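Local coordinates for MGS-M5 (PDB 4Q3N), which probably catalyses the NAD-dependent interconversion of pyruvate and L-lactate, as a member of the lactate/malate dehydrogenase family, at residues V257-N260 against D264-D267; L126-W131 against K307-M312; S147-R152 against G174-S179; S139-S144 against Q268-L273; P274-L277 against H283-V286. One frame throughout, in Å; residues are numbered along the deposited sequence. Where two conformers were deposited one is given.

Interaction 1. Residues V257-N260 against D264-D267; sequences VLNN and DCED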
# COMPACT_ATOMS: atom_id res chain seq x y z
N VAL A 257 16.44 16.59 -18.39
CA VAL A 257 17.82 16.12 -18.21
C VAL A 257 18.70 16.81 -19.21
O VAL A 257 18.22 17.31 -20.25
CB VAL A 257 17.96 14.59 -18.42
CG1 VAL A 257 17.39 13.86 -17.22
CG2 VAL A 257 17.24 14.16 -19.72
N LEU A 258 20.00 16.81 -18.93
CA LEU A 258 20.95 17.47 -19.82
C LEU A 258 21.16 16.57 -21.04
O LEU A 258 21.69 15.45 -20.89
CB LEU A 258 22.28 17.72 -19.12
CG LEU A 258 23.32 18.47 -19.97
CD1 LEU A 258 22.90 19.99 -20.16
CD2 LEU A 258 24.75 18.36 -19.39
N ASN A 259 20.78 17.04 -22.23
CA ASN A 259 20.93 16.19 -23.43
C ASN A 259 22.36 15.69 -23.59
O ASN A 259 22.61 14.48 -23.61
CB ASN A 259 20.52 16.92 -24.71
CG ASN A 259 20.72 16.02 -25.95
OD1 ASN A 259 20.31 14.87 -25.95
ND2 ASN A 259 21.39 16.54 -26.98
N ASN A 260 23.29 16.63 -23.70
CA ASN A 260 24.72 16.27 -23.65
C ASN A 260 25.09 15.27 -24.76
O ASN A 260 25.86 14.35 -24.54
CB ASN A 260 25.05 15.68 -22.27
CG ASN A 260 26.55 15.63 -21.97
OD1 ASN A 260 27.29 16.47 -22.40
ND2 ASN A 260 26.98 14.64 -21.20
N ASP A 264 20.41 14.24 -31.17
CA ASP A 264 21.30 15.14 -31.93
C ASP A 264 20.88 16.61 -31.88
O ASP A 264 21.47 17.44 -32.54
CB ASP A 264 21.48 14.67 -33.37
CG ASP A 264 20.20 14.34 -34.03
OD1 ASP A 264 19.23 15.06 -33.75
OD2 ASP A 264 20.18 13.37 -34.80
N CYS A 265 19.92 16.95 -31.04
CA CYS A 265 19.63 18.35 -30.76
C CYS A 265 20.74 18.98 -29.91
O CYS A 265 21.67 18.28 -29.52
CB CYS A 265 18.29 18.46 -30.07
SG CYS A 265 18.24 17.65 -28.47
N GLU A 266 20.62 20.28 -29.63
CA GLU A 266 21.54 21.02 -28.77
C GLU A 266 22.01 20.18 -27.59
O GLU A 266 21.19 19.57 -26.90
CB GLU A 266 20.87 22.30 -28.25
CG GLU A 266 21.83 23.40 -27.85
CD GLU A 266 22.45 24.11 -29.07
OE1 GLU A 266 21.78 24.95 -29.72
OE2 GLU A 266 23.60 23.80 -29.40
N ASP A 267 23.32 20.14 -27.36
CA ASP A 267 23.87 19.37 -26.26
C ASP A 267 23.67 20.08 -24.92
O ASP A 267 23.36 19.45 -23.91
CB ASP A 267 25.36 19.12 -26.51
CG ASP A 267 25.60 18.07 -27.58
OD1 ASP A 267 24.61 17.55 -28.15
OD2 ASP A 267 26.77 17.76 -27.85
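Asn259 and Asn260 reach across to Glu266 and Asp267, and two hydrogen bonds close the loop that follows strand 251-258. The straighter one is backbone to backbone: Asn260 N gives its hydrogen to Asp267 O over 2.8 Å, in the plane of that carbonyl and on a lone pair. The second comes from a side chain. Asn259 ND2 donates to Glu266 O at 3.0 Å, standing 55° above the carbonyl plane, while the acceptor is itself tilted somewhat out of the amide plane of Asn259.

The amide gets there because Asn259 CG lies anti to the backbone N (chi1 179°), which carries it over to segment 264-267. Its other end is held too: OD1 accepts a hydrogen bond from Tyr263 N. With a bond at each end, the amide is fixed in its rotation and ties two points of the same loop together. Cys265 SG packs beside it, 3.7 Å from Asn259 ND2, and Leu258 CD1 rests 3.8 Å from Asp267 O. An alanine at Asn259 is likely to leave both Glu266 O and Tyr263 N without their partner and let the loop drift from the strand end.

Asp267 is exposed, and its OD1 is hydrogen-bonded to a Tris molecule, probably from the crystallisation liquor. This is local loop closure in the C-terminal domain, joining two strands of its antiparallel sheet. Cys265 leans on Asn299 and Ala302 of helix 292-311, Asp264 OD1 bonds Asn295 of the same helix, and Leu258 packs on Tyr270 of the neighbouring strand 270-278.

Interaction 2. Residues L126-W131 against K307-M312; sequences LAYVAW and KNLDDM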
# COMPACT_ATOMS: atom_id res chain seq x y z
N LEU A 126 15.18 26.33 -15.77
CA LEU A 126 15.55 26.49 -14.37
C LEU A 126 16.33 25.28 -13.86
O LEU A 126 17.20 25.43 -12.99
CB LEU A 126 14.31 26.77 -13.51
CG LEU A 126 13.68 28.15 -13.79
CD1 LEU A 126 12.49 28.36 -12.88
CD2 LEU A 126 14.71 29.34 -13.69
N ALA A 127 16.07 24.12 -14.43
CA ALA A 127 16.89 22.94 -14.12
C ALA A 127 18.33 23.13 -14.60
O ALA A 127 19.32 22.77 -13.89
CB ALA A 127 16.26 21.64 -14.74
N TYR A 128 18.49 23.71 -15.77
CA TYR A 128 19.84 24.00 -16.26
C TYR A 128 20.51 25.01 -15.32
O TYR A 128 21.71 24.89 -14.98
CB TYR A 128 19.77 24.56 -17.71
CG TYR A 128 21.12 24.79 -18.38
CD1 TYR A 128 21.83 25.96 -18.18
CD2 TYR A 128 21.67 23.82 -19.21
CE1 TYR A 128 23.07 26.17 -18.78
CE2 TYR A 128 22.89 24.01 -19.82
CZ TYR A 128 23.59 25.19 -19.60
OH TYR A 128 24.80 25.39 -20.21
N VAL A 129 19.75 26.02 -14.92
CA VAL A 129 20.30 27.05 -14.03
C VAL A 129 20.73 26.39 -12.73
O VAL A 129 21.84 26.62 -12.25
CB VAL A 129 19.30 28.17 -13.77
CG1 VAL A 129 19.78 29.09 -12.60
CG2 VAL A 129 19.13 29.00 -15.08
N ALA A 130 19.86 25.57 -12.16
CA ALA A 130 20.18 24.90 -10.90
C ALA A 130 21.41 24.02 -11.09
O ALA A 130 22.29 23.96 -10.22
CB ALA A 130 18.98 24.08 -10.41
N TRP A 131 21.50 23.36 -12.24
CA TRP A 131 22.65 22.50 -12.48
C TRP A 131 23.95 23.31 -12.44
O TRP A 131 24.89 23.00 -11.69
CB TRP A 131 22.50 21.74 -13.82
CG TRP A 131 23.81 21.13 -14.26
CD1 TRP A 131 24.61 20.29 -13.51
CD2 TRP A 131 24.48 21.30 -15.52
NE1 TRP A 131 25.73 19.94 -14.24
CE2 TRP A 131 25.69 20.56 -15.46
CE3 TRP A 131 24.18 22.01 -16.69
CZ2 TRP A 131 26.60 20.52 -16.52
CZ3 TRP A 131 25.08 21.97 -17.73
CH2 TRP A 131 26.29 21.23 -17.65
N LYS A 307 17.98 29.28 -26.80
CA LYS A 307 17.89 30.74 -27.02
C LYS A 307 17.51 31.45 -25.70
O LYS A 307 18.05 32.53 -25.38
CB LYS A 307 16.87 31.06 -28.12
CG LYS A 307 16.63 32.57 -28.39
CD LYS A 307 17.92 33.24 -28.85
CE LYS A 307 17.63 34.60 -29.48
NZ LYS A 307 16.75 35.43 -28.59
N ASN A 308 16.56 30.86 -24.98
CA ASN A 308 16.20 31.32 -23.64
C ASN A 308 17.44 31.42 -22.76
O ASN A 308 17.71 32.46 -22.19
CB ASN A 308 15.18 30.38 -22.98
CG ASN A 308 13.77 30.50 -23.57
OD1 ASN A 308 13.42 31.48 -24.22
ND2 ASN A 308 12.97 29.48 -23.34
N LEU A 309 18.23 30.34 -22.68
CA LEU A 309 19.44 30.32 -21.85
C LEU A 309 20.46 31.35 -22.31
O LEU A 309 21.06 32.02 -21.48
CB LEU A 309 20.08 28.90 -21.83
CG LEU A 309 19.32 27.81 -21.07
CD1 LEU A 309 19.88 26.37 -21.32
CD2 LEU A 309 19.22 28.09 -19.55
N ASP A 310 20.68 31.49 -23.62
CA ASP A 310 21.57 32.52 -24.13
C ASP A 310 21.14 33.92 -23.66
O ASP A 310 21.95 34.75 -23.23
CB ASP A 310 21.60 32.49 -25.68
CG ASP A 310 22.34 31.28 -26.25
OD1 ASP A 310 23.04 30.58 -25.49
OD2 ASP A 310 22.23 31.06 -27.48
N ASP A 311 19.84 34.16 -23.78
CA ASP A 311 19.27 35.43 -23.43
C ASP A 311 19.40 35.70 -21.94
O ASP A 311 19.35 36.85 -21.53
CB ASP A 311 17.80 35.49 -23.85
CG ASP A 311 17.64 35.66 -25.34
OD1 ASP A 311 18.64 36.01 -26.03
OD2 ASP A 311 16.51 35.45 -25.83
N MET A 312 19.58 34.66 -21.13
CA MET A 312 19.77 34.84 -19.69
C MET A 312 21.26 34.88 -19.35
O MET A 312 21.63 34.85 -18.18
CB MET A 312 19.09 33.72 -18.91
CG MET A 312 17.61 33.65 -19.12
SD MET A 312 16.93 32.01 -18.82
CE MET A 312 17.14 31.92 -17.04
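Helix 123-134 and the end of helix 292-311 come together with the CA atoms of Tyr128 and Leu309 8.4 Å apart, so that side chains rather than backbones make the contact. Leu309 places its CD1 methyl over one face of the Tyr128 ring, 3.7 Å from the ring centroid and only 15° off the normal, a clear CH-pi contact. Its second branch slides toward the near rim, Leu309 CD2 lying 3.6 Å from Tyr128 CD1. With CG anti to the backbone N (chi1 -174°), the Tyr128 ring is sent out from its helix toward Leu309. The opposite face is taken by Trp131, one turn further along the same helix, whose CE3 stands 3.9 Å above the plane of the Tyr128 ring; the phenol is thus held between a leucine methyl and an indole.

No hydrogen bond crosses between the two segments. They form part of the seam between the Rossmann-type NAD-binding domain, which supplies helix 123-134, and the C-terminal domain, whose last long helix lies against it. At the phenol end, Tyr128 OH makes weak hydrogen bonds with Gln268 NE2 and Arg306 NH1.

A second, lighter touch lies beside the first. Met312, just past the helical turns, bends at chi3 (69°) and brings its CE to 4.0 Å from Val129 CG2, the two side chains meeting at about a right angle. Leu93 and Ala97 of helix 89-109 also pack on Met312.

Interaction 3. Residues S147-R152 against G174-S179; sequences SLDTAR and GEHGDS. With ACT (acetate ion), chain J.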
# COMPACT_ATOMS: atom_id res chain seq x y z
N SER A 147 7.11 14.81 -17.39
CA SER A 147 6.52 13.64 -16.70
C SER A 147 5.00 13.81 -16.54
O SER A 147 4.23 12.90 -16.80
CB SER A 147 7.18 13.44 -15.32
OG SER A 147 7.07 14.68 -14.57
N LEU A 148 4.55 15.01 -16.15
CA LEU A 148 3.10 15.26 -16.03
C LEU A 148 2.41 15.32 -17.39
O LEU A 148 1.27 14.83 -17.55
CB LEU A 148 2.85 16.58 -15.25
CG LEU A 148 1.40 17.10 -15.20
CD1 LEU A 148 0.42 16.11 -14.47
CD2 LEU A 148 1.35 18.51 -14.62
N ASP A 149 3.04 15.96 -18.37
CA ASP A 149 2.46 15.98 -19.71
C ASP A 149 2.23 14.54 -20.19
O ASP A 149 1.25 14.23 -20.85
CB ASP A 149 3.36 16.73 -20.71
CG ASP A 149 3.75 18.13 -20.21
OD1 ASP A 149 2.96 19.03 -20.40
OD2 ASP A 149 4.77 18.28 -19.52
N THR A 150 3.18 13.69 -19.88
CA THR A 150 3.13 12.27 -20.25
C THR A 150 1.96 11.54 -19.54
O THR A 150 1.20 10.78 -20.17
CB THR A 150 4.48 11.59 -19.93
OG1 THR A 150 5.49 12.11 -20.85
CG2 THR A 150 4.36 10.03 -20.10
N ALA A 151 1.78 11.81 -18.25
CA ALA A 151 0.63 11.26 -17.53
C ALA A 151 -0.68 11.75 -18.13
O ALA A 151 -1.66 11.03 -18.16
CB ALA A 151 0.68 11.63 -16.03
N ARG A 152 -0.72 13.01 -18.57
CA ARG A 152 -1.91 13.53 -19.22
C ARG A 152 -2.19 12.79 -20.52
O ARG A 152 -3.32 12.47 -20.84
CB ARG A 152 -1.74 15.05 -19.50
CG ARG A 152 -1.72 15.88 -18.22
CD ARG A 152 -1.50 17.39 -18.52
NE ARG A 152 -1.81 18.21 -17.35
CZ ARG A 152 -1.12 19.30 -17.04
NH1 ARG A 152 -0.07 19.71 -17.79
NH2 ARG A 152 -1.47 19.97 -15.98
N GLY A 174 10.48 16.92 -25.07
CA GLY A 174 10.84 18.30 -25.42
C GLY A 174 10.61 19.27 -24.27
O GLY A 174 10.66 18.89 -23.08
N GLU A 175 10.39 20.53 -24.63
CA GLU A 175 10.14 21.58 -23.64
C GLU A 175 8.82 21.30 -22.93
O GLU A 175 7.84 20.97 -23.57
CB GLU A 175 10.07 22.93 -24.36
CG GLU A 175 9.66 24.07 -23.46
CD GLU A 175 9.21 25.30 -24.27
OE1 GLU A 175 8.66 25.16 -25.39
OE2 GLU A 175 9.43 26.42 -23.77
N HIS A 176 8.79 21.40 -21.60
CA HIS A 176 7.51 21.39 -20.88
C HIS A 176 6.85 22.77 -21.14
O HIS A 176 7.07 23.71 -20.41
CB HIS A 176 7.74 21.14 -19.39
CG HIS A 176 6.54 21.34 -18.51
ND1 HIS A 176 5.42 20.54 -18.56
CD2 HIS A 176 6.32 22.21 -17.48
CE1 HIS A 176 4.55 20.93 -17.64
NE2 HIS A 176 5.07 21.94 -16.97
N GLY A 177 6.06 22.88 -22.20
CA GLY A 177 5.58 24.20 -22.68
C GLY A 177 5.12 23.99 -24.11
O GLY A 177 4.93 22.82 -24.53
N ASP A 178 4.98 25.09 -24.84
CA ASP A 178 4.28 25.12 -26.13
C ASP A 178 4.95 24.27 -27.21
O ASP A 178 4.28 23.86 -28.15
CB ASP A 178 4.15 26.56 -26.65
CG ASP A 178 3.27 27.46 -25.75
OD1 ASP A 178 2.40 26.94 -25.01
OD2 ASP A 178 3.45 28.70 -25.80
N SER A 179 6.25 24.01 -27.07
CA SER A 179 6.96 23.25 -28.12
C SER A 179 7.11 21.74 -27.80
O SER A 179 7.75 21.01 -28.54
CB SER A 179 8.34 23.90 -28.41
OG SER A 179 9.32 23.51 -27.43
C ACT J . 2.98 22.50 -13.41
O ACT J . 2.24 21.49 -13.49
OXT ACT J . 3.83 22.69 -14.35
CH3 ACT J . 2.75 23.43 -12.24
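Asp149 OD2 takes the hydrogen of His176 ND1 at 2.5 Å, a notably short bond between the start of helix 147-161 and the loop after strand 168-173. OD2 uses its syn lone pair and lies near the plane of the imidazole, while the carboxylate plane is turned 62° from the ring. At the other ring nitrogen, His176 NE2 donates over 3.0 Å to OXT of an acetate ion, probably from the crystallisation liquor, so the imidazole bridges an aspartate and a small carboxylate. Leu148 CD2 lies 3.3 Å from the other acetate oxygen, O.

His176 CG is anti to its own backbone nitrogen (chi1 170°), which carries the ring from the loop toward the helix, and the backbone N of His176 is bonded to Asp124 OD2. Behind it the loop is braced by Glu175 OE1, gripped from opposite faces of its plane by Ser179 OG (2.7 Å) and Ser179 N (3.2 Å). A leucine in place of His176 would probably leave Asp149 OD2 without its ring donor and the acetate without its NE2 hydrogen bond.

His50 of a second subunit packs on Leu148 and Arg152 nearby. The His-carboxylate pair and the arginine one turn on are consistent with the substrate pocket of lactate and malate dehydrogenases, where such a His-Asp pair takes part in proton transfer; the acetate is merely compatible with that reading.

Interaction 4. Residues S139-S144 against Q268-L273; sequences SRVIGS and QVYIGL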
# COMPACT_ATOMS: atom_id res chain seq x y z
N SER A 139 24.07 14.33 -13.58
CA SER A 139 23.20 13.16 -13.30
C SER A 139 22.45 13.31 -11.95
O SER A 139 21.58 12.49 -11.61
CB SER A 139 24.01 11.85 -13.28
OG SER A 139 25.02 11.93 -12.28
N ARG A 140 22.87 14.29 -11.14
CA ARG A 140 22.31 14.55 -9.80
C ARG A 140 21.40 15.76 -9.78
O ARG A 140 20.97 16.21 -8.71
CB ARG A 140 23.44 14.81 -8.80
CG ARG A 140 24.59 13.81 -8.93
CD ARG A 140 24.34 12.54 -8.10
NE ARG A 140 24.34 12.80 -6.66
CZ ARG A 140 23.93 11.91 -5.75
NH1 ARG A 140 23.54 10.69 -6.15
NH2 ARG A 140 23.96 12.21 -4.45
N VAL A 141 21.19 16.36 -10.94
CA VAL A 141 20.24 17.50 -10.99
C VAL A 141 19.26 17.27 -12.12
O VAL A 141 19.66 17.08 -13.26
CB VAL A 141 20.97 18.86 -11.24
CG1 VAL A 141 19.93 20.03 -11.37
CG2 VAL A 141 21.96 19.13 -10.12
N ILE A 142 17.97 17.25 -11.78
CA ILE A 142 16.96 17.02 -12.78
C ILE A 142 15.81 17.98 -12.61
O ILE A 142 15.66 18.64 -11.55
CB ILE A 142 16.41 15.53 -12.69
CG1 ILE A 142 15.86 15.25 -11.29
CG2 ILE A 142 17.52 14.56 -13.01
CD1 ILE A 142 15.17 13.87 -11.15
N GLY A 143 14.96 18.03 -13.62
CA GLY A 143 13.70 18.76 -13.49
C GLY A 143 12.53 17.80 -13.74
O GLY A 143 12.71 16.74 -14.31
N SER A 144 11.32 18.21 -13.37
CA SER A 144 10.17 17.33 -13.57
C SER A 144 9.78 17.22 -15.07
O SER A 144 9.05 16.27 -15.44
CB SER A 144 8.98 17.81 -12.74
OG SER A 144 8.68 19.16 -12.96
N GLN A 268 23.84 21.40 -24.92
CA GLN A 268 23.81 22.14 -23.66
C GLN A 268 22.43 22.75 -23.35
O GLN A 268 22.26 23.98 -23.30
CB GLN A 268 24.91 23.21 -23.67
CG GLN A 268 26.30 22.58 -23.57
CD GLN A 268 26.59 22.11 -22.14
OE1 GLN A 268 26.91 20.95 -21.91
NE2 GLN A 268 26.51 23.05 -21.18
N VAL A 269 21.45 21.86 -23.17
CA VAL A 269 20.13 22.20 -22.68
C VAL A 269 19.62 21.09 -21.82
O VAL A 269 19.95 19.91 -22.05
CB VAL A 269 19.08 22.38 -23.78
CG1 VAL A 269 19.33 23.64 -24.57
CG2 VAL A 269 19.03 21.17 -24.72
N TYR A 270 18.81 21.45 -20.82
CA TYR A 270 18.00 20.48 -20.12
C TYR A 270 16.74 20.41 -20.91
O TYR A 270 16.24 21.47 -21.37
CB TYR A 270 17.73 20.90 -18.68
CG TYR A 270 18.69 20.26 -17.68
CD1 TYR A 270 20.03 20.70 -17.58
CD2 TYR A 270 18.27 19.23 -16.83
CE1 TYR A 270 20.91 20.15 -16.66
CE2 TYR A 270 19.15 18.67 -15.87
CZ TYR A 270 20.46 19.13 -15.81
OH TYR A 270 21.34 18.58 -14.90
N ILE A 271 16.24 19.20 -21.13
CA ILE A 271 15.05 19.03 -21.96
C ILE A 271 14.36 17.70 -21.61
O ILE A 271 15.00 16.81 -21.07
CB ILE A 271 15.46 19.11 -23.47
CG1 ILE A 271 14.25 19.26 -24.40
CG2 ILE A 271 16.39 17.95 -23.83
CD1 ILE A 271 14.70 19.57 -25.86
N GLY A 272 13.06 17.60 -21.85
CA GLY A 272 12.27 16.44 -21.42
C GLY A 272 12.59 15.22 -22.29
O GLY A 272 12.32 15.21 -23.51
N LEU A 273 13.23 14.23 -21.68
CA LEU A 273 13.62 12.98 -22.36
C LEU A 273 13.40 11.83 -21.39
O LEU A 273 13.50 12.00 -20.18
CB LEU A 273 15.10 13.03 -22.82
CG LEU A 273 15.43 14.16 -23.81
CD1 LEU A 273 16.98 14.29 -23.93
CD2 LEU A 273 14.76 13.92 -25.22
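Tyr270 reaches from strand 270-278 of the C-terminal sheet to Val141 and Ile142, on the last strand of the six-stranded parallel Rossmann sheet. It is a worked example of one long aromatic side chain spanning two domains whose backbones stay apart at this point.

The polar part is a single hydrogen bond. Tyr270 OH donates to Val141 O at 2.8 Å, approaching from 38° above the carbonyl plane, so it does not follow a lone pair. The acceptor lies at the edge of the phenol ring, and its oxygen is also near a ring carbon, with Tyr270 CE2 3.1 Å from Val141 O. Strand 141-143 has further backbone partners: Ile142 with Leu116 and Val118 of strand 115-118, and Gly143 with Ser256 of strand 251-258, a second link between the sheets.

The apolar part is slight between the two segments themselves and is completed from outside. Ala127 and Trp131 of helix 123-134 and His138 close round the ring, and the buried phenol oxygen gives its hydrogen to the strand carbonyl. Tyr270 has an unusual first torsion, chi1 -97°, well away from the staggered position, and this swings the ring across toward the Rossmann strand.

Against the strand, Tyr270 CE2 comes 4.1 Å from Ile142 CA. Val141 crosses the phenol at about a right angle, its CB 3.7 Å from Tyr270 OH.

Interaction 5. Residues P274-L277 against H283-V286; sequences PAVL and HHIV. With ACT (acetate ion), chain E.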
# COMPACT_ATOMS: atom_id res chain seq x y z
N PRO A 274 13.14 10.62 -21.92
CA PRO A 274 13.01 9.47 -21.02
C PRO A 274 14.38 9.14 -20.39
O PRO A 274 15.39 9.11 -21.07
CB PRO A 274 12.53 8.34 -21.94
CG PRO A 274 13.05 8.70 -23.31
CD PRO A 274 13.08 10.25 -23.35
N ALA A 275 14.40 8.91 -19.09
CA ALA A 275 15.66 8.65 -18.43
C ALA A 275 15.48 7.58 -17.36
O ALA A 275 14.40 7.42 -16.80
CB ALA A 275 16.24 9.98 -17.82
N VAL A 276 16.57 6.86 -17.09
CA VAL A 276 16.57 5.83 -16.08
C VAL A 276 16.96 6.44 -14.74
O VAL A 276 18.08 6.94 -14.58
CB VAL A 276 17.58 4.68 -16.45
CG1 VAL A 276 17.52 3.58 -15.37
CG2 VAL A 276 17.24 4.11 -17.81
N LEU A 277 16.05 6.35 -13.77
CA LEU A 277 16.28 6.88 -12.40
C LEU A 277 16.53 5.77 -11.38
O LEU A 277 15.79 4.78 -11.33
CB LEU A 277 15.08 7.68 -11.94
CG LEU A 277 14.92 9.04 -12.64
CD1 LEU A 277 13.55 9.64 -12.31
CD2 LEU A 277 16.02 9.96 -12.10
N HIS A 283 20.76 7.32 -14.30
CA HIS A 283 21.72 6.31 -14.73
C HIS A 283 22.17 6.56 -16.18
O HIS A 283 23.35 6.60 -16.50
CB HIS A 283 21.15 4.87 -14.58
CG HIS A 283 22.12 3.82 -15.03
ND1 HIS A 283 22.18 3.38 -16.33
CD2 HIS A 283 23.09 3.17 -14.36
CE1 HIS A 283 23.17 2.52 -16.46
NE2 HIS A 283 23.73 2.36 -15.28
N HIS A 284 21.20 6.77 -17.06
CA HIS A 284 21.49 7.24 -18.42
C HIS A 284 20.19 7.74 -19.03
O HIS A 284 19.11 7.43 -18.53
CB HIS A 284 22.12 6.14 -19.33
CG HIS A 284 21.19 4.98 -19.65
ND1 HIS A 284 21.01 3.91 -18.79
CD2 HIS A 284 20.45 4.69 -20.75
CE1 HIS A 284 20.21 3.02 -19.35
NE2 HIS A 284 19.85 3.47 -20.54
N ILE A 285 20.31 8.48 -20.12
CA ILE A 285 19.13 8.91 -20.88
C ILE A 285 18.81 7.84 -21.90
O ILE A 285 19.71 7.32 -22.56
CB ILE A 285 19.41 10.22 -21.61
CG1 ILE A 285 19.70 11.30 -20.56
CG2 ILE A 285 18.21 10.59 -22.58
CD1 ILE A 285 20.13 12.64 -21.24
N VAL A 286 17.55 7.51 -22.05
CA VAL A 286 17.22 6.48 -23.02
C VAL A 286 17.15 7.12 -24.39
O VAL A 286 16.46 8.14 -24.58
CB VAL A 286 15.88 5.78 -22.64
CG1 VAL A 286 15.48 4.79 -23.73
CG2 VAL A 286 16.04 5.07 -21.24
C ACT E . 17.66 1.71 -23.05
O ACT E . 17.48 1.44 -24.27
OXT ACT E . 18.60 2.52 -22.78
CH3 ACT E . 16.86 1.10 -21.93
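Val276 and its neighbours pair with 283-286 in an antiparallel hairpin, the two short strand axes 4.8 Å apart and 176° from parallel. Three backbone bonds hold it. Val286 N donates to Pro274 O at 2.9 Å; Val276 N meets His284 O at 3.0 Å, almost perfectly straight; and His283 N gives to Val276 O at 2.7 Å. Both polar backbone atoms of Val276 are therefore satisfied, N by His284 O and O by His283 N.

The histidines satisfy one another as well. His283 ND1 and His284 ND1 lie 2.8 Å apart in a hydrogen bond that either may donate. At the other end of its ring, His284 NE2 donates to an acetate oxygen, OXT, at 2.7 Å; Lys192 of a third subunit also bonds this ion, probably from the crystallisation liquor. Ile163 and Met201 of that subunit pack on Val276 and His284.

Over one face of the His284 ring sits Val276 CG2, 3.9 Å from its centroid, a CH-pi contact; with His284 CG between the backbone N and the carbonyl carbon (chi1 66°), the ring end is brought nearer strand 274-277. The same Val276 CG2 touches Val286 CG2 at 3.8 Å.

The Val286 carbonyl accepts from Tyr263 OH. On the far edge of strand 270-278, Ala275 and Leu277 bond to Leu253 and Arg251 of strand 251-258, the third strand of the sheet beside the hairpin.

Overall arrangement
Strand 270-278 threads through three of the contacts: it begins in interaction 4, continues in interaction 5 and flanks the strand of interaction 1, with Val257 O and Ile271 N 2.9 Å apart as a probable hydrogen bond. Interaction 1 meets interaction 2 where Leu258 CD2 lies 3.7 Å from Trp131 CH2. Interactions 2 and 4 touch round the Tyr270 ring and both span the boundary between the NAD-binding and C-terminal domains. Interaction 3, the probable substrate pocket, is joined to interaction 4 by a probable bond of 3.0 Å from Gly174 N to Gly272 O. Interactions 2 and 5 lie farther apart, their centres about 21 Å from each other.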